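Local coordinates for alpha-14 giardin (Giardia lamblia, PDB 3CHJ), which may act as a calcium-regulated structural element that links the phospholipid bilayer to the underlying axoneme, as a calcium-binding member of the annexin family, at residues A[172-175]-A[181-184]; A[187-192]-A[219-224]. All coordinates share one frame; numbering follows the deposited sequence.

Interaction 1. Residues A[172-175]-A[181-184]; sequences VRKA and VKKD. With CA (calcium ion), chain B.
K174 and D184 meet across a turn of the chain with their CA atoms 10.1 Å apart, K174 on helix 162-177 and D184 in the irregular segment that leads to helix 186-195, so side chains and not backbones make the contact. The two side chains approach from opposite directions, and a salt bridge joins them. K174 NZ lies 2.8 Å from OD2 of D184, on the syn side of that oxygen, and the same NZ is 3.3 Å from D184 OD1; the ammonium therefore stands in front of the carboxylate and favours one of its oxygens. The lysine gets there because CG is anti to the backbone N (chi1 -175°), the chain then bends once at chi2 (-88°), and the rest runs extended. K174 NZ also forms a salt bridge with E185 OE2, so one ammonium is shared by two consecutive acids, and the positive charge probably eases their mutual repulsion. K182 adds little: its CB is 4.5 Å from K174 NZ, while its own tip leads off and makes a weak hydrogen bond to K179 O. One residue past K174, the carbonyl of A175 points to the calcium ion, with A175 O 2.3 Å from the metal and an angle of 147° at A175 O between A175 C and the ion. The ion is also held by T178, G180, E185 and E224. E185 thus has two roles, OE1 on calcium and OE2 on K174, which makes the lysine a second-shell residue of the site. The end of a helix and the loop after it offering carbonyl oxygens to calcium, with a carboxylate from far along the sequence, is the characteristic annexin arrangement; here E185 adds a second, nearby carboxylate.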
ATOM      1  N   VAL A 172      17.092 -18.271   9.539  1.00 15.66           N
ATOM      2  CA  VAL A 172      15.649 -18.184   9.314  1.00 15.53           C
ATOM      3  C   VAL A 172      14.970 -19.561   9.231  1.00 15.57           C
ATOM      4  O   VAL A 172      13.844 -19.732   9.702  1.00 16.38           O
ATOM      5  CB  VAL A 172      15.254 -17.247   8.147  1.00 15.03           C
ATOM      6  CG1 VAL A 172      15.361 -17.913   6.758  1.00 15.29           C
ATOM      7  CG2 VAL A 172      13.833 -16.714   8.406  1.00 14.77           C
ATOM      8  N   ARG A 173      15.679 -20.539   8.672  1.00 15.84           N
ATOM      9  CA  ARG A 173      15.194 -21.917   8.718  1.00 15.31           C
ATOM     10  C   ARG A 173      15.026 -22.403  10.155  1.00 15.72           C
ATOM     11  O   ARG A 173      14.009 -23.010  10.499  1.00 15.94           O
ATOM     12  CB  ARG A 173      16.106 -22.859   7.934  1.00 15.70           C
ATOM     13  CG  ARG A 173      15.706 -24.319   8.050  1.00 16.07           C
ATOM     14  CD  ARG A 173      14.385 -24.599   7.329  1.00 19.26           C
ATOM     15  NE  ARG A 173      14.187 -26.040   7.110  1.00 17.98           N
ATOM     16  CZ  ARG A 173      13.295 -26.560   6.269  1.00 20.26           C
ATOM     17  NH1 ARG A 173      12.484 -25.777   5.572  1.00 18.86           N
ATOM     18  NH2 ARG A 173      13.204 -27.878   6.128  1.00 20.31           N
ATOM     19  N   LYS A 174      16.024 -22.140  10.998  1.00 15.93           N
ATOM     20  CA  LYS A 174      15.938 -22.480  12.418  1.00 16.68           C
ATOM     21  C   LYS A 174      14.696 -21.859  13.062  1.00 16.72           C
ATOM     22  O   LYS A 174      13.926 -22.532  13.750  1.00 16.95           O
ATOM     23  CB  LYS A 174      17.225 -22.048  13.137  1.00 17.29           C
ATOM     24  CG  LYS A 174      17.334 -22.448  14.602  1.00 18.23           C
ATOM     25  CD  LYS A 174      16.720 -21.405  15.529  1.00 21.06           C
ATOM     26  CE  LYS A 174      16.546 -21.926  16.948  1.00 22.72           C
ATOM     27  NZ  LYS A 174      15.982 -20.891  17.872  1.00 23.25           N
ATOM     28  N   ALA A 175      14.482 -20.578  12.781  1.00 15.97           N
ATOM     29  CA  ALA A 175      13.323 -19.863  13.303  1.00 15.95           C
ATOM     30  C   ALA A 175      12.003 -20.464  12.810  1.00 15.84           C
ATOM     31  O   ALA A 175      11.051 -20.603  13.574  1.00 15.82           O
ATOM     32  CB  ALA A 175      13.429 -18.384  12.926  1.00 15.92           C
ATOM     33  N   VAL A 181       7.868 -17.452  17.978  1.00 22.45           N
ATOM     34  CA  VAL A 181       9.089 -16.668  17.812  1.00 22.96           C
ATOM     35  C   VAL A 181       9.867 -16.719  19.118  1.00 23.13           C
ATOM     36  O   VAL A 181       9.440 -16.138  20.125  1.00 23.83           O
ATOM     37  CB  VAL A 181       8.782 -15.190  17.442  1.00 22.91           C
ATOM     38  CG1 VAL A 181      10.060 -14.388  17.301  1.00 22.13           C
ATOM     39  CG2 VAL A 181       7.939 -15.114  16.150  1.00 23.96           C
ATOM     40  N   LYS A 182      10.989 -17.426  19.099  1.00 23.15           N
ATOM     41  CA  LYS A 182      11.880 -17.499  20.256  1.00 23.91           C
ATOM     42  C   LYS A 182      12.691 -16.214  20.396  1.00 24.42           C
ATOM     43  O   LYS A 182      12.853 -15.465  19.433  1.00 23.83           O
ATOM     44  CB  LYS A 182      12.800 -18.725  20.161  1.00 23.83           C
ATOM     45  CG  LYS A 182      12.069 -20.047  19.901  1.00 25.18           C
ATOM     46  CD  LYS A 182      11.038 -20.352  20.973  1.00 29.24           C
ATOM     47  CE  LYS A 182      10.489 -21.758  20.818  1.00 31.09           C
ATOM     48  NZ  LYS A 182       9.411 -22.020  21.822  1.00 33.01           N
ATOM     49  N   LYS A 183      13.206 -15.969  21.598  1.00 25.06           N
ATOM     50  CA  LYS A 183      13.942 -14.739  21.881  1.00 26.10           C
ATOM     51  C   LYS A 183      15.118 -14.498  20.931  1.00 24.95           C
ATOM     52  O   LYS A 183      15.374 -13.356  20.532  1.00 24.58           O
ATOM     53  CB  LYS A 183      14.402 -14.706  23.350  1.00 26.61           C
ATOM     54  CG  LYS A 183      15.127 -15.968  23.810  1.00 28.62           C
ATOM     55  CD  LYS A 183      15.805 -15.783  25.172  1.00 28.93           C
ATOM     56  CE  LYS A 183      16.764 -16.927  25.453  1.00 32.78           C
ATOM     57  NZ  LYS A 183      17.704 -17.150  24.319  1.00 35.86           N
ATOM     58  N   ASP A 184      15.813 -15.575  20.563  1.00 24.17           N
ATOM     59  CA  ASP A 184      17.000 -15.505  19.710  1.00 23.58           C
ATOM     60  C   ASP A 184      16.617 -15.352  18.239  1.00 22.45           C
ATOM     61  O   ASP A 184      17.473 -15.080  17.393  1.00 23.76           O
ATOM     62  CB  ASP A 184      17.854 -16.773  19.880  1.00 24.06           C
ATOM     63  CG  ASP A 184      17.137 -18.034  19.399  1.00 25.33           C
ATOM     64  OD1 ASP A 184      16.078 -18.364  19.969  1.00 25.03           O
ATOM     65  OD2 ASP A 184      17.636 -18.707  18.459  1.00 28.72           O
TER
HETATM   66 CA    CA B 338      10.131 -20.057  15.561  1.00 19.50          CA

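Interaction 2. Residues A[187-192]-A[219-224]; sequences STWIRI and AGVEDE. With CA (calcium ion), chain B.
The contact belongs to the calcium site: E224 supplies a bidentate carboxylate from a distant part of the chain, as in annexin sites of this kind, and W189 holds it from the second shell. E224 OE1 and E224 OE2 each lie 2.5 Å from the calcium ion, so the metal grips both oxygens. OE2 is gripped a second time, by the indole: W189 NE1 donates to E224 OE2 at 3.0 Å with an N-H...O angle of 152°. The donor meets the anti side of OE2, modestly out of the carboxylate plane, and the oxygen sits at the edge of the ring, slightly tilted from its plane. Two metal bonds and the N-H together probably leave the carboxylate little freedom to rotate. The aliphatic part of the glutamate is used too: CG of E224 is anti to its backbone N (chi1 -178°), and the chain bends back at chi2, which lays E224 CG 3.5 Å from W189 CZ2. At the far end of the indole, W189 CZ3 touches V221 CG2 at 3.9 Å, an apolar contact made obliquely. The axes of the segments 187-192 and 219-224 stay 13.7 Å apart and run at 137°, so the indole spans a gap too wide for direct helix-to-helix packing. Around this buried contact, F225 packs edge-to-face with W189, helix 162-177 offers A175 and I176 to the indole, helix 144-154 brings M144, and V221 leans on F233 of helix 227-241.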
ATOM      1  N   SER A 187      15.685 -11.087  16.262  1.00 16.26           N
ATOM      2  CA  SER A 187      16.667 -10.394  15.448  1.00 16.75           C
ATOM      3  C   SER A 187      16.763 -10.909  14.011  1.00 15.71           C
ATOM      4  O   SER A 187      16.922 -10.121  13.091  1.00 15.59           O
ATOM      5  CB  SER A 187      18.041 -10.402  16.138  1.00 18.35           C
ATOM      6  OG  SER A 187      18.549 -11.713  16.231  1.00 23.37           O
ATOM      7  N   THR A 188      16.675 -12.223  13.816  1.00 14.51           N
ATOM      8  CA  THR A 188      16.725 -12.803  12.466  1.00 14.72           C
ATOM      9  C   THR A 188      15.574 -12.288  11.594  1.00 13.61           C
ATOM     10  O   THR A 188      15.765 -11.844  10.449  1.00 14.40           O
ATOM     11  CB  THR A 188      16.642 -14.332  12.557  1.00 14.71           C
ATOM     12  OG1 THR A 188      17.733 -14.806  13.371  1.00 16.40           O
ATOM     13  CG2 THR A 188      16.680 -14.983  11.191  1.00 15.53           C
ATOM     14  N   TRP A 189      14.373 -12.360  12.145  1.00 13.32           N
ATOM     15  CA  TRP A 189      13.205 -11.957  11.374  1.00 13.10           C
ATOM     16  C   TRP A 189      13.246 -10.478  11.016  1.00 12.77           C
ATOM     17  O   TRP A 189      12.906 -10.086   9.896  1.00 11.91           O
ATOM     18  CB  TRP A 189      11.935 -12.246  12.151  1.00 12.78           C
ATOM     19  CG  TRP A 189      11.515 -13.703  12.188  1.00 14.23           C
ATOM     20  CD1 TRP A 189      11.470 -14.511  13.288  1.00 13.77           C
ATOM     21  CD2 TRP A 189      11.041 -14.494  11.087  1.00 13.66           C
ATOM     22  NE1 TRP A 189      10.980 -15.756  12.949  1.00 13.84           N
ATOM     23  CE2 TRP A 189      10.749 -15.785  11.597  1.00 13.72           C
ATOM     24  CE3 TRP A 189      10.860 -14.246   9.716  1.00 14.56           C
ATOM     25  CZ2 TRP A 189      10.251 -16.818  10.780  1.00 13.97           C
ATOM     26  CZ3 TRP A 189      10.379 -15.271   8.894  1.00 13.65           C
ATOM     27  CH2 TRP A 189      10.087 -16.550   9.432  1.00 14.12           C
ATOM     28  N   ILE A 190      13.635  -9.651  11.979  1.00 12.33           N
ATOM     29  CA  ILE A 190      13.669  -8.209  11.739  1.00 12.82           C
ATOM     30  C   ILE A 190      14.785  -7.818  10.775  1.00 13.37           C
ATOM     31  O   ILE A 190      14.576  -7.041   9.864  1.00 13.42           O
ATOM     32  CB  ILE A 190      13.743  -7.404  13.066  1.00 12.29           C
ATOM     33  CG1 ILE A 190      12.558  -7.758  13.975  1.00 13.11           C
ATOM     34  CG2 ILE A 190      13.804  -5.897  12.792  1.00 12.49           C
ATOM     35  CD1 ILE A 190      11.166  -7.480  13.374  1.00 15.58           C
ATOM     36  N   ARG A 191      15.969  -8.397  10.960  1.00 13.46           N
ATOM     37  CA  ARG A 191      17.077  -8.081  10.082  1.00 13.98           C
ATOM     38  C   ARG A 191      16.722  -8.385   8.619  1.00 13.01           C
ATOM     39  O   ARG A 191      16.915  -7.556   7.733  1.00 13.10           O
ATOM     40  CB  ARG A 191      18.343  -8.829  10.524  1.00 14.77           C
ATOM     41  CG  ARG A 191      19.524  -8.557   9.612  1.00 17.17           C
ATOM     42  CD  ARG A 191      20.843  -9.168  10.109  1.00 16.28           C
ATOM     43  NE  ARG A 191      20.820 -10.627  10.177  1.00 18.21           N
ATOM     44  CZ  ARG A 191      20.616 -11.328  11.286  1.00 18.48           C
ATOM     45  NH1 ARG A 191      20.425 -10.709  12.436  1.00 20.14           N
ATOM     46  NH2 ARG A 191      20.614 -12.652  11.243  1.00 19.87           N
ATOM     47  N   ILE A 192      16.170  -9.574   8.376  1.00 12.16           N
ATOM     48  CA  ILE A 192      15.872  -9.955   7.004  1.00 12.05           C
ATOM     49  C   ILE A 192      14.749  -9.086   6.439  1.00 12.03           C
ATOM     50  O   ILE A 192      14.889  -8.462   5.377  1.00 12.70           O
ATOM     51  CB  ILE A 192      15.500 -11.436   6.911  1.00 11.54           C
ATOM     52  CG1 ILE A 192      16.721 -12.309   7.294  1.00 13.23           C
ATOM     53  CG2 ILE A 192      15.040 -11.760   5.497  1.00 12.23           C
ATOM     54  CD1 ILE A 192      16.368 -13.775   7.549  1.00 15.62           C
ATOM     55  N   ALA A 219       5.641 -19.751   3.100  1.00 12.91           N
ATOM     56  CA  ALA A 219       4.954 -20.766   3.893  1.00 13.14           C
ATOM     57  C   ALA A 219       5.497 -20.831   5.327  1.00 13.16           C
ATOM     58  O   ALA A 219       4.738 -21.060   6.270  1.00 14.23           O
ATOM     59  CB  ALA A 219       5.052 -22.134   3.194  1.00 13.40           C
ATOM     60  N   GLY A 220       6.815 -20.617   5.474  1.00 13.16           N
ATOM     61  CA  GLY A 220       7.460 -20.553   6.782  1.00 13.12           C
ATOM     62  C   GLY A 220       6.969 -19.368   7.604  1.00 13.33           C
ATOM     63  O   GLY A 220       6.791 -19.472   8.807  1.00 12.87           O
ATOM     64  N   VAL A 221       6.720 -18.246   6.937  1.00 12.46           N
ATOM     65  CA  VAL A 221       6.125 -17.074   7.600  1.00 13.62           C
ATOM     66  C   VAL A 221       4.764 -17.434   8.164  1.00 13.91           C
ATOM     67  O   VAL A 221       4.438 -17.098   9.312  1.00 13.96           O
ATOM     68  CB  VAL A 221       6.015 -15.870   6.632  1.00 13.88           C
ATOM     69  CG1 VAL A 221       5.055 -14.812   7.196  1.00 13.84           C
ATOM     70  CG2 VAL A 221       7.401 -15.270   6.383  1.00 14.51           C
ATOM     71  N   GLU A 222       3.973 -18.164   7.357  1.00 13.79           N
ATOM     72  CA  GLU A 222       2.643 -18.567   7.768  1.00 15.74           C
ATOM     73  C   GLU A 222       2.726 -19.480   8.988  1.00 15.19           C
ATOM     74  O   GLU A 222       1.949 -19.322   9.912  1.00 16.22           O
ATOM     75  CB  GLU A 222       1.901 -19.256   6.611  1.00 16.82           C
ATOM     76  CG  GLU A 222       1.567 -18.312   5.454  1.00 22.07           C
ATOM     77  CD  GLU A 222       1.627 -18.932   4.047  1.00 28.03           C
ATOM     78  OE1 GLU A 222       1.252 -20.126   3.856  1.00 28.88           O
ATOM     79  OE2 GLU A 222       2.052 -18.196   3.109  1.00 29.47           O
ATOM     80  N   ASP A 223       3.695 -20.396   9.005  1.00 15.26           N
ATOM     81  CA  ASP A 223       3.891 -21.294  10.148  1.00 16.12           C
ATOM     82  C   ASP A 223       4.179 -20.491  11.412  1.00 15.76           C
ATOM     83  O   ASP A 223       3.627 -20.768  12.478  1.00 16.89           O
ATOM     84  CB  ASP A 223       5.053 -22.265   9.916  1.00 16.37           C
ATOM     85  CG  ASP A 223       4.759 -23.305   8.857  1.00 19.80           C
ATOM     86  OD1 ASP A 223       3.594 -23.444   8.435  1.00 22.58           O
ATOM     87  OD2 ASP A 223       5.716 -23.989   8.446  1.00 22.61           O
ATOM     88  N   GLU A 224       5.031 -19.481  11.267  1.00 15.03           N
ATOM     89  CA  GLU A 224       5.632 -18.788  12.422  1.00 14.81           C
ATOM     90  C   GLU A 224       4.717 -17.783  13.105  1.00 14.50           C
ATOM     91  O   GLU A 224       4.773 -17.611  14.333  1.00 14.96           O
ATOM     92  CB  GLU A 224       6.936 -18.089  12.004  1.00 15.33           C
ATOM     93  CG  GLU A 224       7.683 -17.365  13.148  1.00 16.15           C
ATOM     94  CD  GLU A 224       8.490 -18.298  14.060  1.00 18.52           C
ATOM     95  OE1 GLU A 224       8.033 -19.423  14.366  1.00 20.54           O
ATOM     96  OE2 GLU A 224       9.586 -17.901  14.492  1.00 17.69           O
TER
HETATM   97 CA    CA B 338      10.131 -20.057  15.561  1.00 19.50          CA

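How the interactions relate
From the N terminus, helix 162-177 comes first, and interaction 1 closes the short turn from its end to residues 181-184. The chain then enters helix 186-195, where interaction 2 opens; it closes a longer, mostly helical excursion on returning at 219-224. The two are therefore in series, neither crossing nor enclosing the other, yet their centres lie only about 8 Å apart. Calcium joins them: A175 O and E224 OE2, both ligands, are 3.2 Å apart. Side-chain packing adds to this, with A175 CB 3.6 Å from W189 NE1 and an apolar contact of V172 CB 3.7 Å from I192 CD1. Together they tie helices 162-177, 186-195 and 217-224.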